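Local coordinates for cytochrome P450 (Zobellia galactanivorans, PDB 6G5O), which is a haem-binding member of the cytochrome P450 family, with the largely helical fold that encloses its haem, at residues E88-K92 against D189-V194. Numbering follows the deposited sequence.
Sequences EPWFK and DDMYSV
Trp90, near the C-terminal end of helix 79-92, faces the first turn of helix 191-196, and its CA lies 8.0 Å from that of Met191. In this cytochrome P450 fold the contact joins helix 79-92, whose Phe91 lies near the haem, to the short helix 191-196. Its centre is a Met-aromatic contact. With chi1 at -173°, Trp90 CG points opposite its own backbone N and the indole reaches out to the other helix. Met191 crosses it obliquely, with SD 4.3 Å from the centroid of the Trp90 five-membered ring and 56° off the ring normal. Met191 CG packs tightly on Trp90 NE1 at 3.2 Å. That nitrogen also makes a weak hydrogen bond to Leu138 O. The extended Met191 chain brings its CE within 3.8 Å of Phe91 CZ, the two side chains crossing at about a right angle. At the other end of the indole, Val194 CG2 touches Trp90 CZ3 at 3.7 Å. Asp190 is the N-cap of helix 191-196. Asp190 OD1 accepts from Ser193 N at 3.0 Å. Ser193 OG also donates to Asp190 OD1, at 2.8 Å. The two donors reach Asp190 OD1 from opposite faces of the carboxylate plane.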
loop_
_atom_site.group_PDB
_atom_site.type_symbol
_atom_site.label_atom_id
_atom_site.label_comp_id
_atom_site.label_asym_id
_atom_site.label_seq_id
_atom_site.Cartn_x
_atom_site.Cartn_y
_atom_site.Cartn_z
ATOM N N GLU A 88 -8.607 -9.288 11.753
ATOM C CA GLU A 88 -8.247 -7.958 12.187
ATOM C C GLU A 88 -7.343 -7.918 13.429
ATOM O O GLU A 88 -6.466 -7.055 13.490
ATOM C CB GLU A 88 -9.452 -7.043 12.365
ATOM C CG GLU A 88 -9.031 -5.566 12.284
ATOM C CD GLU A 88 -10.138 -4.592 11.969
ATOM O OE1 GLU A 88 -11.283 -5.005 11.630
ATOM O OE2 GLU A 88 -9.833 -3.384 12.092
ATOM N N PRO A 89 -7.562 -8.803 14.418
ATOM C CA PRO A 89 -6.639 -8.747 15.555
ATOM C C PRO A 89 -5.218 -9.124 15.181
ATOM O O PRO A 89 -4.282 -8.546 15.732
ATOM C CB PRO A 89 -7.232 -9.721 16.571
ATOM C CG PRO A 89 -8.704 -9.853 16.189
ATOM C CD PRO A 89 -8.749 -9.638 14.689
ATOM N N TRP A 90 -5.049 -10.027 14.216
ATOM C CA TRP A 90 -3.718 -10.386 13.750
ATOM C C TRP A 90 -2.992 -9.144 13.208
ATOM O O TRP A 90 -1.854 -8.882 13.567
ATOM C CB TRP A 90 -3.746 -11.505 12.716
ATOM C CG TRP A 90 -2.399 -11.973 12.376
ATOM C CD1 TRP A 90 -1.663 -11.655 11.254
ATOM C CD2 TRP A 90 -1.571 -12.818 13.173
ATOM N NE1 TRP A 90 -0.423 -12.281 11.304
ATOM C CE2 TRP A 90 -0.340 -12.987 12.476
ATOM C CE3 TRP A 90 -1.747 -13.466 14.397
ATOM C CZ2 TRP A 90 0.687 -13.765 12.967
ATOM C CZ3 TRP A 90 -0.718 -14.235 14.892
ATOM C CH2 TRP A 90 0.491 -14.373 14.181
ATOM N N PHE A 91 -3.691 -8.372 12.381
ATOM C CA PHE A 91 -3.126 -7.179 11.737
ATOM C C PHE A 91 -2.921 -5.972 12.685
ATOM O O PHE A 91 -2.177 -5.086 12.364
ATOM C CB PHE A 91 -3.982 -6.742 10.553
ATOM C CG PHE A 91 -3.754 -7.536 9.293
ATOM C CD1 PHE A 91 -2.748 -7.190 8.441
ATOM C CD2 PHE A 91 -4.580 -8.606 8.958
ATOM C CE1 PHE A 91 -2.527 -7.908 7.278
ATOM C CE2 PHE A 91 -4.369 -9.327 7.812
ATOM C CZ PHE A 91 -3.353 -8.977 6.949
ATOM N N LYS A 92 -3.550 -5.997 13.855
ATOM C CA LYS A 92 -3.374 -4.961 14.867
ATOM C C LYS A 92 -2.131 -5.224 15.743
ATOM O O LYS A 92 -1.737 -4.337 16.498
ATOM C CB LYS A 92 -4.628 -4.828 15.763
ATOM C CG LYS A 92 -5.286 -3.458 15.813
ATOM C CD LYS A 92 -6.250 -3.154 14.675
ATOM N N ASP A 189 3.049 -21.107 15.194
ATOM C CA ASP A 189 2.632 -19.782 15.675
ATOM C C ASP A 189 2.554 -18.742 14.570
ATOM O O ASP A 189 2.208 -17.596 14.843
ATOM C CB ASP A 189 3.655 -19.272 16.709
ATOM C CG ASP A 189 3.414 -19.834 18.090
ATOM O OD1 ASP A 189 2.762 -20.902 18.229
ATOM O OD2 ASP A 189 3.858 -19.173 19.060
ATOM N N ASP A 190 2.906 -19.133 13.348
ATOM C CA ASP A 190 2.962 -18.236 12.210
ATOM C C ASP A 190 1.556 -17.977 11.660
ATOM O O ASP A 190 0.614 -18.666 12.046
ATOM C CB ASP A 190 3.927 -18.789 11.134
ATOM C CG ASP A 190 3.423 -20.083 10.454
ATOM O OD1 ASP A 190 2.339 -20.619 10.802
ATOM O OD2 ASP A 190 4.119 -20.532 9.514
ATOM N N MET A 191 1.413 -16.972 10.801
ATOM C CA MET A 191 0.100 -16.542 10.356
ATOM C C MET A 191 -0.715 -17.679 9.671
ATOM O O MET A 191 -1.938 -17.772 9.840
ATOM C CB MET A 191 0.238 -15.348 9.407
ATOM C CG MET A 191 -1.035 -14.566 9.114
ATOM S SD MET A 191 -0.695 -13.213 7.953
ATOM C CE MET A 191 -2.351 -12.568 7.674
ATOM N N TYR A 192 -0.028 -18.501 8.886
ATOM C CA TYR A 192 -0.628 -19.665 8.215
ATOM C C TYR A 192 -1.338 -20.575 9.215
ATOM O O TYR A 192 -2.510 -20.942 9.041
ATOM C CB TYR A 192 0.441 -20.474 7.529
ATOM C CG TYR A 192 1.260 -19.697 6.509
ATOM C CD1 TYR A 192 0.786 -19.495 5.223
ATOM C CD2 TYR A 192 2.529 -19.213 6.839
ATOM C CE1 TYR A 192 1.519 -18.810 4.304
ATOM C CE2 TYR A 192 3.298 -18.511 5.922
ATOM C CZ TYR A 192 2.790 -18.307 4.670
ATOM O OH TYR A 192 3.547 -17.650 3.743
ATOM N N SER A 193 -0.627 -20.889 10.285
ATOM C CA SER A 193 -1.131 -21.788 11.324
ATOM C C SER A 193 -2.295 -21.210 12.066
ATOM O O SER A 193 -3.283 -21.896 12.291
ATOM C CB SER A 193 -0.017 -22.122 12.316
ATOM O OG SER A 193 0.948 -22.903 11.651
ATOM N N VAL A 194 -2.178 -19.940 12.441
ATOM C CA VAL A 194 -3.267 -19.232 13.064
ATOM C C VAL A 194 -4.526 -19.178 12.181
ATOM O O VAL A 194 -5.613 -19.286 12.689
ATOM C CB VAL A 194 -2.878 -17.783 13.422
ATOM C CG1 VAL A 194 -4.085 -17.023 13.962
ATOM C CG2 VAL A 194 -1.767 -17.783 14.476
#